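Local coordinates for protein polyphosphate kinase (Porphyromonas gingivalis, PDB 2O8R) that probably transfers the terminal phosphate of ATP reversibly to a growing chain of inorganic polyphosphate, as a member of the polyphosphate kinase 1 family, at residues Leu541-Leu546 with Leu567-Ile572; Leu546-Val551 with Trp618-Leu623; Ile585-Leu590 with Cys657-Ser662; Arg599-His604 with Phe612-Asp617. The protein carries 3 engineered substitutions. One frame throughout, in Å; residues are numbered along the deposited sequence.

Contact 1: Leu541-Leu546 with Leu567-Ile572; sequences LKMNGL and LIVRGI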
loop_
_atom_site.group_PDB
_atom_site.type_symbol
_atom_site.label_atom_id
_atom_site.label_comp_id
_atom_site.label_asym_id
_atom_site.label_seq_id
_atom_site.Cartn_x
_atom_site.Cartn_y
_atom_site.Cartn_z
ATOM N N LEU A 541 33.416 13.959 14.714
ATOM C CA LEU A 541 31.980 14.214 14.757
ATOM C C LEU A 541 31.293 13.859 13.432
ATOM O O LEU A 541 31.641 14.397 12.382
ATOM C CB LEU A 541 31.745 15.682 15.055
ATOM C CG LEU A 541 32.224 16.341 16.335
ATOM C CD1 LEU A 541 31.934 17.816 16.189
ATOM C CD2 LEU A 541 31.502 15.767 17.546
ATOM N N LYS A 542 30.316 12.953 13.481
ATOM C CA LYS A 542 29.594 12.544 12.277
ATOM C C LYS A 542 28.102 12.772 12.418
ATOM O O LYS A 542 27.492 12.295 13.366
ATOM C CB LYS A 542 29.837 11.081 11.979
ATOM C CG LYS A 542 29.001 10.538 10.832
ATOM C CD LYS A 542 29.245 9.045 10.633
ATOM C CE LYS A 542 28.401 8.522 9.530
ATOM N NZ LYS A 542 29.040 8.937 8.283
HETATM N N MSE A 543 27.525 13.502 11.470
HETATM C CA MSE A 543 26.088 13.706 11.451
HETATM C C MSE A 543 25.528 14.027 10.062
HETATM O O MSE A 543 26.271 14.227 9.102
HETATM C CB MSE A 543 25.720 14.797 12.418
HETATM C CG MSE A 543 26.274 16.147 12.052
HETATM SE SE MSE A 543 26.438 17.230 13.657
HETATM C CE MSE A 543 25.610 16.002 14.961
ATOM N N ASN A 544 24.207 14.050 9.965
ATOM C CA ASN A 544 23.547 14.309 8.706
ATOM C C ASN A 544 23.594 15.795 8.431
ATOM O O ASN A 544 23.725 16.215 7.285
ATOM C CB ASN A 544 22.098 13.803 8.715
ATOM C CG ASN A 544 21.999 12.285 8.767
ATOM O OD1 ASN A 544 21.688 11.709 9.807
ATOM N ND2 ASN A 544 22.254 11.632 7.642
ATOM N N GLY A 545 23.519 16.592 9.490
ATOM C CA GLY A 545 23.490 18.039 9.333
ATOM C C GLY A 545 24.114 18.831 10.458
ATOM O O GLY A 545 23.967 18.485 11.628
ATOM N N LEU A 546 24.814 19.900 10.077
ATOM C CA LEU A 546 25.346 20.893 10.999
ATOM C C LEU A 546 24.962 22.300 10.528
ATOM O O LEU A 546 25.361 22.757 9.452
ATOM C CB LEU A 546 26.862 20.762 11.118
ATOM C CG LEU A 546 27.519 21.791 12.034
ATOM C CD1 LEU A 546 26.919 21.714 13.414
ATOM C CD2 LEU A 546 29.024 21.583 12.079
ATOM N N LEU A 567 34.974 16.597 10.867
ATOM C CA LEU A 567 33.537 16.544 10.672
ATOM C C LEU A 567 33.230 15.645 9.502
ATOM O O LEU A 567 33.788 15.822 8.425
ATOM C CB LEU A 567 32.980 17.927 10.352
ATOM C CG LEU A 567 32.873 18.920 11.508
ATOM C CD1 LEU A 567 32.518 20.294 10.985
ATOM C CD2 LEU A 567 31.833 18.458 12.504
ATOM N N ILE A 568 32.344 14.678 9.713
ATOM C CA ILE A 568 31.800 13.872 8.625
ATOM C C ILE A 568 30.298 14.185 8.523
ATOM O O ILE A 568 29.471 13.648 9.274
ATOM C CB ILE A 568 32.083 12.374 8.845
ATOM C CG1 ILE A 568 33.586 12.133 9.023
ATOM C CG2 ILE A 568 31.574 11.552 7.687
ATOM C CD1 ILE A 568 33.958 10.684 9.310
ATOM N N VAL A 569 29.966 15.103 7.618
ATOM C CA VAL A 569 28.593 15.595 7.441
ATOM C C VAL A 569 28.114 15.434 6.006
ATOM O O VAL A 569 28.686 16.037 5.103
ATOM C CB VAL A 569 28.487 17.076 7.792
ATOM C CG1 VAL A 569 27.073 17.586 7.523
ATOM C CG2 VAL A 569 28.845 17.279 9.235
ATOM N N ARG A 570 27.072 14.634 5.783
ATOM C CA ARG A 570 26.666 14.373 4.401
ATOM C C ARG A 570 25.759 15.447 3.825
ATOM O O ARG A 570 25.876 15.796 2.652
ATOM C CB ARG A 570 26.092 12.963 4.196
ATOM C CG ARG A 570 24.887 12.645 5.001
ATOM C CD ARG A 570 24.037 11.563 4.369
ATOM N NE ARG A 570 22.659 11.790 4.801
ATOM C CZ ARG A 570 21.647 12.072 3.991
ATOM N NH1 ARG A 570 21.823 12.091 2.676
ATOM N NH2 ARG A 570 20.448 12.300 4.498
ATOM N N GLY A 571 24.875 15.990 4.648
ATOM C CA GLY A 571 23.904 16.968 4.153
ATOM C C GLY A 571 24.336 18.402 4.341
ATOM O O GLY A 571 25.409 18.813 3.896
ATOM N N ILE A 572 23.488 19.162 5.017
ATOM C CA ILE A 572 23.726 20.571 5.224
ATOM C C ILE A 572 24.869 20.800 6.196
ATOM O O ILE A 572 24.868 20.268 7.292
ATOM C CB ILE A 572 22.466 21.282 5.732
ATOM C CG1 ILE A 572 21.432 21.408 4.617
ATOM C CG2 ILE A 572 22.786 22.668 6.223
ATOM C CD1 ILE A 572 20.127 21.998 5.127
HETATM O O HOH W 1 28.068 11.561 8.040
#
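Leu541 and Leu567 both hold CG opposite the carbonyl carbon (chi1 -61° and -75°), which lays the two side chains alongside each other on one face of the sheet. Leu541 CD1 meets Leu567 CD2 at 3.7 Å. Selenomethionine Met543 and Val569 also lie side by side, two residues on, with Met543 CG 4.0 Å from Val569 CG2. Leu546 comes in from the loop and crosses Leu567 at about a right angle. Its CD2 lies 3.9 Å from Leu567 CD1. Helix 549-560 packs on this face through Leu555, which touches Leu541 and Leu546. The helix links strands 538-543 and 564-569, which run parallel as neighbours, in a beta-alpha-beta unit of C-terminal domain 2, a member of the PLD clan. Ile568 N donates to Leu541 O at 2.8 Å, and Met543 N to Ile568 O at 2.9 Å. Lys542 and Ile568 lie on the other face, their side chains crossing at a slant. Lys542 NZ donates to a water that donates in turn to Ile568 O. The same NZ bonds to Gln649 and forms a salt bridge with Glu596, so the buried ammonium probably has its charge balanced. Past the strands, Gly571 N donates to Asn544 O at 2.9 Å and Leu546 N to Ile572 O at 2.8 Å. Arg570, predicted to bind ATP, runs beside Asn544, with guanidinium and amide planes 80° apart.

Contact 2: Leu546-Val551 with Trp618-Leu623; sequences LQDKNV and WMKRNL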
loop_
_atom_site.group_PDB
_atom_site.type_symbol
_atom_site.label_atom_id
_atom_site.label_comp_id
_atom_site.label_asym_id
_atom_site.label_seq_id
_atom_site.Cartn_x
_atom_site.Cartn_y
_atom_site.Cartn_z
ATOM N N LEU A 546 24.814 19.900 10.077
ATOM C CA LEU A 546 25.346 20.893 10.999
ATOM C C LEU A 546 24.962 22.300 10.528
ATOM O O LEU A 546 25.361 22.757 9.452
ATOM C CB LEU A 546 26.862 20.762 11.118
ATOM C CG LEU A 546 27.519 21.791 12.034
ATOM C CD1 LEU A 546 26.919 21.714 13.414
ATOM C CD2 LEU A 546 29.024 21.583 12.079
ATOM N N GLN A 547 24.185 22.989 11.347
ATOM C CA GLN A 547 23.590 24.232 10.917
ATOM C C GLN A 547 23.438 25.210 12.087
ATOM O O GLN A 547 23.324 26.418 11.874
ATOM C CB GLN A 547 22.240 23.913 10.252
ATOM C CG GLN A 547 21.496 25.072 9.621
ATOM C CD GLN A 547 20.525 25.733 10.572
ATOM O OE1 GLN A 547 20.306 25.258 11.688
ATOM N NE2 GLN A 547 19.935 26.837 10.134
ATOM N N ASP A 548 23.446 24.699 13.318
ATOM C CA ASP A 548 23.231 25.553 14.481
ATOM C C ASP A 548 24.349 26.553 14.716
ATOM O O ASP A 548 25.462 26.165 15.065
ATOM C CB ASP A 548 23.033 24.738 15.750
ATOM C CG ASP A 548 22.747 25.621 16.954
ATOM O OD1 ASP A 548 21.603 26.114 17.073
ATOM O OD2 ASP A 548 23.663 25.843 17.772
ATOM N N LYS A 549 24.028 27.840 14.567
ATOM C CA LYS A 549 25.005 28.930 14.719
ATOM C C LYS A 549 25.816 28.863 16.005
ATOM O O LYS A 549 27.011 29.151 15.993
ATOM C CB LYS A 549 24.331 30.301 14.634
ATOM C CG LYS A 549 24.087 30.818 13.233
ATOM C CD LYS A 549 23.516 32.228 13.305
ATOM C CE LYS A 549 22.816 32.651 12.022
ATOM N NZ LYS A 549 21.469 32.023 11.846
ATOM N N ASN A 550 25.180 28.485 17.109
ATOM C CA ASN A 550 25.884 28.471 18.381
ATOM C C ASN A 550 26.944 27.401 18.463
ATOM O O ASN A 550 28.101 27.703 18.740
ATOM C CB ASN A 550 24.926 28.400 19.557
ATOM C CG ASN A 550 24.308 29.746 19.871
ATOM O OD1 ASN A 550 24.118 30.585 18.982
ATOM N ND2 ASN A 550 23.997 29.969 21.144
ATOM N N VAL A 551 26.563 26.161 18.186
ATOM C CA VAL A 551 27.519 25.064 18.250
ATOM C C VAL A 551 28.623 25.268 17.216
ATOM O O VAL A 551 29.781 24.957 17.478
ATOM C CB VAL A 551 26.860 23.685 18.047
ATOM C CG1 VAL A 551 27.773 22.619 18.554
ATOM C CG2 VAL A 551 25.589 23.603 18.807
ATOM N N TRP A 618 22.946 18.457 14.614
ATOM C CA TRP A 618 22.994 19.745 15.288
ATOM C C TRP A 618 22.408 20.834 14.399
ATOM O O TRP A 618 23.129 21.661 13.821
ATOM C CB TRP A 618 24.416 20.089 15.708
ATOM C CG TRP A 618 25.010 19.153 16.701
ATOM C CD1 TRP A 618 24.350 18.241 17.475
ATOM C CD2 TRP A 618 26.395 19.062 17.065
ATOM N NE1 TRP A 618 25.243 17.572 18.278
ATOM C CE2 TRP A 618 26.504 18.059 18.046
ATOM C CE3 TRP A 618 27.551 19.724 16.648
ATOM C CZ2 TRP A 618 27.721 17.711 18.622
ATOM C CZ3 TRP A 618 28.762 19.376 17.222
ATOM C CH2 TRP A 618 28.837 18.377 18.194
HETATM N N MSE A 619 21.090 20.811 14.274
HETATM C CA MSE A 619 20.373 21.881 13.605
HETATM C C MSE A 619 19.921 22.859 14.678
HETATM O O MSE A 619 20.186 22.641 15.859
HETATM C CB MSE A 619 19.156 21.320 12.894
HETATM C CG MSE A 619 19.401 20.042 12.132
HETATM SE SE MSE A 619 20.526 20.223 10.552
HETATM C CE MSE A 619 19.799 18.724 9.511
ATOM N N LYS A 620 19.237 23.929 14.280
ATOM C CA LYS A 620 18.576 24.813 15.244
ATOM C C LYS A 620 17.409 24.067 15.894
ATOM O O LYS A 620 17.375 23.917 17.113
ATOM C CB LYS A 620 18.066 26.069 14.547
ATOM C CG LYS A 620 17.387 27.084 15.455
ATOM C CD LYS A 620 18.265 28.310 15.669
ATOM C CE LYS A 620 17.543 29.594 15.241
ATOM N NZ LYS A 620 16.137 29.665 15.743
ATOM N N ARG A 621 16.481 23.573 15.070
ATOM C CA ARG A 621 15.306 22.820 15.546
ATOM C C ARG A 621 15.612 21.540 16.351
ATOM O O ARG A 621 14.821 21.146 17.205
ATOM C CB ARG A 621 14.324 22.520 14.395
ATOM C CG ARG A 621 13.189 23.568 14.257
ATOM C CD ARG A 621 12.072 23.142 13.294
ATOM N NE ARG A 621 11.046 22.280 13.900
ATOM C CZ ARG A 621 9.805 22.669 14.205
ATOM N NH1 ARG A 621 9.414 23.915 13.976
ATOM N NH2 ARG A 621 8.948 21.812 14.743
ATOM N N ASN A 622 16.756 20.910 16.096
ATOM C CA ASN A 622 17.124 19.675 16.791
ATOM C C ASN A 622 17.489 19.848 18.268
ATOM O O ASN A 622 17.003 19.104 19.114
ATOM C CB ASN A 622 18.264 18.978 16.059
ATOM C CG ASN A 622 17.827 18.362 14.752
ATOM O OD1 ASN A 622 16.773 18.693 14.214
ATOM N ND2 ASN A 622 18.644 17.462 14.225
ATOM N N LEU A 623 18.334 20.831 18.575
ATOM C CA LEU A 623 18.826 21.024 19.942
ATOM C C LEU A 623 17.859 21.787 20.852
ATOM O O LEU A 623 18.114 21.904 22.051
ATOM C CB LEU A 623 20.182 21.742 19.934
ATOM C CG LEU A 623 21.330 21.205 19.067
ATOM C CD1 LEU A 623 22.182 22.337 18.524
ATOM C CD2 LEU A 623 22.190 20.212 19.815
#
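Trp618 O takes two backbone donors from the turn before helix 549-560. Gln547 N reaches Trp618 O at 3.0 Å and Asp548 N at 3.1 Å, from opposite faces of the carbonyl plane. On the other side of the same residue, Trp618 N is bonded to the backbone of Gly545. The Gln547 side chain answers in the reverse direction. Its chain bends at chi2 (-92°), and OE1 accepts from Lys620 N at 3.1 Å, the donor lying nearly in line with the amide C=O. Lys620 lies near the start of a short, weakly bonded helix. Asp548 is the N-cap of helix 549-560. Its OD2 accepts from Val551 N at 2.9 Å, on the anti side of the carboxylate. Asp548 CG also rests against Leu623 CD1 at 3.7 Å.

Val551 CG1 meets Trp618 CE3 at 3.5 Å, and Val551 CG2 meets Leu623 CD1 at 3.6 Å. Leu546 CD1 sits at the edge of the indole, near its plane. Trp618 and Leu623 also touch Ile520 of helix 516-532. Each segment thus supplies an acceptor for the other's backbone, while Asp548 caps its own helix, so polar groups are matched beside an apolar patch.

Contact 3: Ile585-Leu590 with Cys657-Ser662; sequences IRVTRL and CRIDSS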
loop_
_atom_site.group_PDB
_atom_site.type_symbol
_atom_site.label_atom_id
_atom_site.label_comp_id
_atom_site.label_asym_id
_atom_site.label_seq_id
_atom_site.Cartn_x
_atom_site.Cartn_y
_atom_site.Cartn_z
ATOM N N ILE A 585 39.994 22.559 11.303
ATOM C CA ILE A 585 38.851 21.712 10.983
ATOM C C ILE A 585 38.954 21.108 9.583
ATOM O O ILE A 585 39.272 21.808 8.623
ATOM C CB ILE A 585 37.519 22.479 11.138
ATOM C CG1 ILE A 585 37.524 23.276 12.448
ATOM C CG2 ILE A 585 36.328 21.505 11.100
ATOM C CD1 ILE A 585 36.231 23.972 12.788
ATOM N N ARG A 586 38.704 19.802 9.484
ATOM C CA ARG A 586 38.536 19.121 8.188
ATOM C C ARG A 586 37.096 18.648 8.036
ATOM O O ARG A 586 36.540 18.020 8.933
ATOM C CB ARG A 586 39.482 17.925 8.046
ATOM C CG ARG A 586 40.924 18.299 7.809
ATOM C CD ARG A 586 41.741 17.181 7.184
ATOM N NE ARG A 586 41.490 15.845 7.741
ATOM C CZ ARG A 586 41.901 15.398 8.933
ATOM N NH1 ARG A 586 42.571 16.179 9.785
ATOM N NH2 ARG A 586 41.615 14.149 9.280
ATOM N N VAL A 587 36.498 18.952 6.893
ATOM C CA VAL A 587 35.109 18.607 6.640
ATOM C C VAL A 587 34.991 17.571 5.528
ATOM O O VAL A 587 35.348 17.816 4.365
ATOM C CB VAL A 587 34.289 19.847 6.278
ATOM C CG1 VAL A 587 32.876 19.454 5.886
ATOM C CG2 VAL A 587 34.271 20.813 7.445
ATOM N N THR A 588 34.478 16.409 5.901
ATOM C CA THR A 588 34.287 15.332 4.956
ATOM C C THR A 588 32.808 15.055 4.748
ATOM O O THR A 588 32.061 14.844 5.702
ATOM C CB THR A 588 35.002 14.068 5.425
ATOM O OG1 THR A 588 36.398 14.360 5.574
ATOM C CG2 THR A 588 34.816 12.928 4.429
ATOM N N ARG A 589 32.389 15.096 3.492
ATOM C CA ARG A 589 31.091 14.591 3.116
ATOM C C ARG A 589 31.259 13.227 2.457
ATOM O O ARG A 589 31.920 13.097 1.423
ATOM C CB ARG A 589 30.418 15.546 2.159
ATOM C CG ARG A 589 29.240 14.969 1.433
ATOM C CD ARG A 589 28.711 16.002 0.473
ATOM N NE ARG A 589 28.012 17.038 1.209
ATOM C CZ ARG A 589 27.906 18.300 0.820
ATOM N NH1 ARG A 589 28.465 18.697 -0.312
ATOM N NH2 ARG A 589 27.241 19.163 1.573
ATOM N N LEU A 590 30.670 12.212 3.080
ATOM C CA LEU A 590 30.650 10.879 2.513
ATOM C C LEU A 590 29.261 10.562 1.984
ATOM O O LEU A 590 28.299 10.505 2.752
ATOM C CB LEU A 590 31.067 9.841 3.559
ATOM C CG LEU A 590 31.087 8.406 3.029
ATOM C CD1 LEU A 590 32.062 8.275 1.864
ATOM C CD2 LEU A 590 31.408 7.413 4.151
ATOM N N CYS A 657 34.329 13.006 -0.154
ATOM C CA CYS A 657 34.678 14.312 -0.701
ATOM C C CYS A 657 34.941 15.321 0.411
ATOM O O CYS A 657 34.244 15.337 1.426
ATOM C CB CYS A 657 33.567 14.822 -1.620
ATOM S SG CYS A 657 33.502 14.011 -3.235
ATOM N N ARG A 658 35.952 16.162 0.216
ATOM C CA ARG A 658 36.238 17.225 1.148
ATOM C C ARG A 658 35.539 18.437 0.586
ATOM O O ARG A 658 35.370 18.560 -0.626
ATOM C CB ARG A 658 37.744 17.444 1.341
ATOM C CG ARG A 658 38.433 18.100 0.183
ATOM C CD ARG A 658 39.917 18.317 0.445
ATOM N NE ARG A 658 40.610 18.573 -0.820
ATOM C CZ ARG A 658 40.757 19.781 -1.361
ATOM N NH1 ARG A 658 40.292 20.865 -0.733
ATOM N NH2 ARG A 658 41.384 19.908 -2.524
ATOM N N ILE A 659 35.073 19.284 1.491
ATOM C CA ILE A 659 34.377 20.506 1.146
ATOM C C ILE A 659 35.360 21.667 1.218
ATOM O O ILE A 659 36.211 21.735 2.120
ATOM C CB ILE A 659 33.215 20.765 2.140
ATOM C CG1 ILE A 659 32.287 19.550 2.220
ATOM C CG2 ILE A 659 32.438 22.014 1.765
ATOM C CD1 ILE A 659 31.684 19.146 0.901
ATOM N N ASP A 660 35.258 22.585 0.271
ATOM C CA ASP A 660 36.031 23.808 0.391
ATOM C C ASP A 660 35.142 24.998 0.744
ATOM O O ASP A 660 33.926 24.853 0.922
ATOM C CB ASP A 660 36.857 24.060 -0.867
ATOM C CG ASP A 660 36.008 24.190 -2.115
ATOM O OD1 ASP A 660 34.974 24.895 -2.105
ATOM O OD2 ASP A 660 36.405 23.594 -3.130
ATOM N N SER A 661 35.760 26.171 0.834
ATOM C CA SER A 661 35.059 27.391 1.210
ATOM C C SER A 661 34.125 27.888 0.122
ATOM O O SER A 661 33.282 28.734 0.381
ATOM C CB SER A 661 36.047 28.488 1.611
ATOM O OG SER A 661 37.256 28.408 0.868
ATOM N N SER A 662 34.247 27.352 -1.089
ATOM C CA SER A 662 33.299 27.691 -2.149
ATOM C C SER A 662 32.197 26.638 -2.311
ATOM O O SER A 662 31.548 26.560 -3.361
ATOM C CB SER A 662 34.032 27.905 -3.464
ATOM O OG SER A 662 35.076 28.843 -3.299
#
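Strands 585-589 and 657-659 pair antiparallel with a marked twist, their axes 4.7 Å apart at closest and 133° between their directions. Arg589 and Cys657 form a hydrogen-bonded pair. Arg589 N donates to Cys657 O at 2.8 Å, and Cys657 N returns a bond to Arg589 O at 2.9 Å. Thr588 and Arg658 are the adjoining non-hydrogen-bonded pair. Beyond them Ile659 N donates to Val587 O at 3.2 Å.

Ile659 touches both Val587 and Arg589. Ile659 CG1 packs on Val587 CG1 at 3.7 Å. Ile659 CD1 lies over one face of the guanidinium, 3.5 Å from Arg589 NH1. The arginine gets there by a bend at chi3 (-74°), which turns the guanidinium back across the isoleucine. Thr588 points to the opposite face, where its OG1 is hydrogen-bonded to Lys668. Strands 585-589 and 657-659 join the parallel part of the nine-stranded sheet to its antiparallel edge, since strand 665-667 follows on the far side of 657-659.

The guanidinium of Arg589 is buried but well supplied. NE bonds to Arg570 O, NH2 to Gly571 O, and NH1 to Asn665 and to Ser19 of helix 13-29. With a methyl group over one face and bonds from all three nitrogens, its rotation is probably fixed. It thereby probably helps to hold the backbone of Arg570, a predicted ATP-binding residue.

Contact 4: Arg599-His604 with Phe612-Asp617; sequences RIWCFH and FISSAD. With SO4 (sulfate ion), chain F.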
loop_
_atom_site.group_PDB
_atom_site.type_symbol
_atom_site.label_atom_id
_atom_site.label_comp_id
_atom_site.label_asym_id
_atom_site.label_seq_id
_atom_site.Cartn_x
_atom_site.Cartn_y
_atom_site.Cartn_z
ATOM N N ARG A 599 24.653 9.272 13.591
ATOM C CA ARG A 599 25.099 10.478 14.279
ATOM C C ARG A 599 25.940 10.048 15.469
ATOM O O ARG A 599 25.433 9.430 16.412
ATOM C CB ARG A 599 23.908 11.318 14.718
ATOM C CG ARG A 599 22.950 11.640 13.590
ATOM C CD ARG A 599 21.543 11.719 14.098
ATOM N NE ARG A 599 20.672 12.318 13.103
ATOM C CZ ARG A 599 19.557 11.765 12.639
ATOM N NH1 ARG A 599 19.152 10.592 13.097
ATOM N NH2 ARG A 599 18.839 12.402 11.720
ATOM N N ILE A 600 27.235 10.350 15.410
ATOM C CA ILE A 600 28.196 9.838 16.388
ATOM C C ILE A 600 29.185 10.921 16.809
ATOM O O ILE A 600 29.663 11.682 15.968
ATOM C CB ILE A 600 28.974 8.632 15.815
ATOM C CG1 ILE A 600 28.049 7.418 15.669
ATOM C CG2 ILE A 600 30.182 8.301 16.695
ATOM C CD1 ILE A 600 28.701 6.179 15.044
ATOM N N TRP A 601 29.482 11.003 18.104
ATOM C CA TRP A 601 30.435 12.003 18.599
ATOM C C TRP A 601 31.571 11.344 19.375
ATOM O O TRP A 601 31.331 10.533 20.267
ATOM C CB TRP A 601 29.767 13.056 19.501
ATOM C CG TRP A 601 28.379 13.517 19.123
ATOM C CD1 TRP A 601 27.860 13.670 17.857
ATOM C CD2 TRP A 601 27.348 13.941 20.028
ATOM N NE1 TRP A 601 26.567 14.138 17.928
ATOM C CE2 TRP A 601 26.227 14.308 19.245
ATOM C CE3 TRP A 601 27.259 14.034 21.422
ATOM C CZ2 TRP A 601 25.036 14.747 19.810
ATOM C CZ3 TRP A 601 26.068 14.488 21.987
ATOM C CH2 TRP A 601 24.979 14.839 21.181
ATOM N N CYS A 602 32.803 11.706 19.027
ATOM C CA CYS A 602 33.995 11.241 19.724
ATOM C C CYS A 602 34.814 12.401 20.228
ATOM O O CYS A 602 35.294 13.223 19.446
ATOM C CB CYS A 602 34.870 10.415 18.797
ATOM S SG CYS A 602 33.974 9.082 18.077
ATOM N N PHE A 603 34.980 12.462 21.537
ATOM C CA PHE A 603 35.860 13.456 22.139
ATOM C C PHE A 603 37.102 12.775 22.706
ATOM O O PHE A 603 36.993 11.864 23.535
ATOM C CB PHE A 603 35.122 14.226 23.225
ATOM C CG PHE A 603 33.883 14.946 22.734
ATOM C CD1 PHE A 603 33.934 16.295 22.417
ATOM C CD2 PHE A 603 32.665 14.277 22.613
ATOM C CE1 PHE A 603 32.798 16.966 21.981
ATOM C CE2 PHE A 603 31.532 14.943 22.182
ATOM C CZ PHE A 603 31.599 16.290 21.862
ATOM N N HIS A 604 38.277 13.211 22.252
ATOM C CA HIS A 604 39.549 12.587 22.639
ATOM C C HIS A 604 39.821 12.568 24.143
ATOM O O HIS A 604 40.253 11.537 24.679
ATOM C CB HIS A 604 40.718 13.249 21.928
ATOM C CG HIS A 604 42.021 12.550 22.144
ATOM N ND1 HIS A 604 42.145 11.177 22.089
ATOM C CD2 HIS A 604 43.260 13.031 22.406
ATOM C CE1 HIS A 604 43.403 10.842 22.311
ATOM N NE2 HIS A 604 44.100 11.948 22.507
ATOM N N PHE A 612 29.738 9.120 21.817
ATOM C CA PHE A 612 28.287 9.183 21.905
ATOM C C PHE A 612 27.607 8.777 20.612
ATOM O O PHE A 612 28.106 9.041 19.519
ATOM C CB PHE A 612 27.828 10.572 22.305
ATOM C CG PHE A 612 28.230 10.964 23.689
ATOM C CD1 PHE A 612 27.374 10.745 24.759
ATOM C CD2 PHE A 612 29.462 11.559 23.923
ATOM C CE1 PHE A 612 27.741 11.110 26.042
ATOM C CE2 PHE A 612 29.836 11.921 25.195
ATOM C CZ PHE A 612 28.974 11.699 26.255
ATOM N N ILE A 613 26.461 8.125 20.770
ATOM C CA ILE A 613 25.570 7.756 19.681
ATOM C C ILE A 613 24.329 8.633 19.819
ATOM O O ILE A 613 23.741 8.693 20.912
ATOM C CB ILE A 613 25.211 6.249 19.797
ATOM C CG1 ILE A 613 26.237 5.413 19.048
ATOM C CG2 ILE A 613 23.816 5.915 19.276
ATOM C CD1 ILE A 613 26.081 3.944 19.313
ATOM N N SER A 614 23.939 9.336 18.748
ATOM C CA SER A 614 22.779 10.233 18.860
ATOM C C SER A 614 21.634 10.067 17.876
ATOM O O SER A 614 21.789 9.523 16.784
ATOM C CB SER A 614 23.211 11.696 18.864
ATOM O OG SER A 614 22.120 12.508 19.283
ATOM N N SER A 615 20.474 10.564 18.294
ATOM C CA SER A 615 19.307 10.688 17.432
ATOM C C SER A 615 19.292 12.045 16.741
ATOM O O SER A 615 18.614 12.224 15.738
ATOM C CB SER A 615 18.023 10.519 18.245
ATOM O OG SER A 615 17.812 11.640 19.080
ATOM N N ALA A 616 20.054 12.994 17.271
ATOM C CA ALA A 616 20.039 14.361 16.756
ATOM C C ALA A 616 21.224 14.707 15.864
ATOM O O ALA A 616 22.352 14.290 16.127
ATOM C CB ALA A 616 19.970 15.349 17.910
ATOM N N ASP A 617 20.947 15.462 14.804
ATOM C CA ASP A 617 21.949 16.289 14.135
ATOM C C ASP A 617 21.978 17.599 14.896
ATOM O O ASP A 617 21.115 17.844 15.724
ATOM C CB ASP A 617 21.538 16.594 12.706
ATOM C CG ASP A 617 21.166 15.368 11.935
ATOM O OD1 ASP A 617 21.977 14.427 11.902
ATOM O OD2 ASP A 617 20.064 15.348 11.356
HETATM S S SO4 F . 15.576 11.128 10.751
HETATM O O1 SO4 F . 15.984 10.333 9.596
HETATM O O2 SO4 F . 15.503 12.543 10.356
HETATM O O3 SO4 F . 14.265 10.676 11.214
HETATM O O4 SO4 F . 16.510 10.906 11.851
#
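Arg599 and Asp617 form a salt bridge. The arginine grips side-on: NE bonds to Asp617 OD1 at 2.8 Å and NH2 to Asp617 OD2 at 3.2 Å. Both oxygens lie near the guanidinium plane, but they are met from above the carboxylate, the two planes standing 51° apart. Asp617 OD1 also accepts from Asn544 N. A sulfate ion, probably from the crystallisation liquor, sits at the edge of the Arg599 guanidinium, where sulfate O4 accepts from Arg599 NH2 at 2.8 Å and Arg599 NH1 at 2.9 Å. Ser615 O lies over one face of the guanidinium.

Backbone bonds join the strands. Trp601 and Phe612 exchange a pair, and Ser614 N donates to Arg599 O at 2.8 Å. Ser614 OG accepts from Ala616 N in an ST turn and is also hydrogen-bonded to Thr629 O.

Apolar contacts lie beside these. Trp601 CE3 meets Phe612 CB at 3.6 Å, with the rings oblique at 44°. On the other face Ile600 meets Ile613.

The strands make an antiparallel beta hairpin. At its open end, Arg599 and His597 both bond the sulfate, close to His439, the predicted phosphohistidine, an arrangement consistent with a phosphate-binding pocket.

Contacts 1, 3 and 4 lie in one mixed sheet. Strand 564-569 of contact 1 neighbours strand 585-589 of contact 3, joined by Leu567 O to Thr588 N at 2.7 Å. Strand 538-543 neighbours strand 600-603 of contact 4, through Lys542 O and Ile600 N at 2.8 Å. Contact 2 is beside the sheet and shares Leu546 with contact 1, their centres 11 Å apart. Its Trp618 packs on both contact 1 and contact 4. The predicted active site lies near contacts 1 and 4: the Arg599 side chain is about 4 Å from that of His439, and that of Asn544 about 6 Å from the sulfate that Arg599 holds; Arg570 of contact 1 is a predicted ATP ligand.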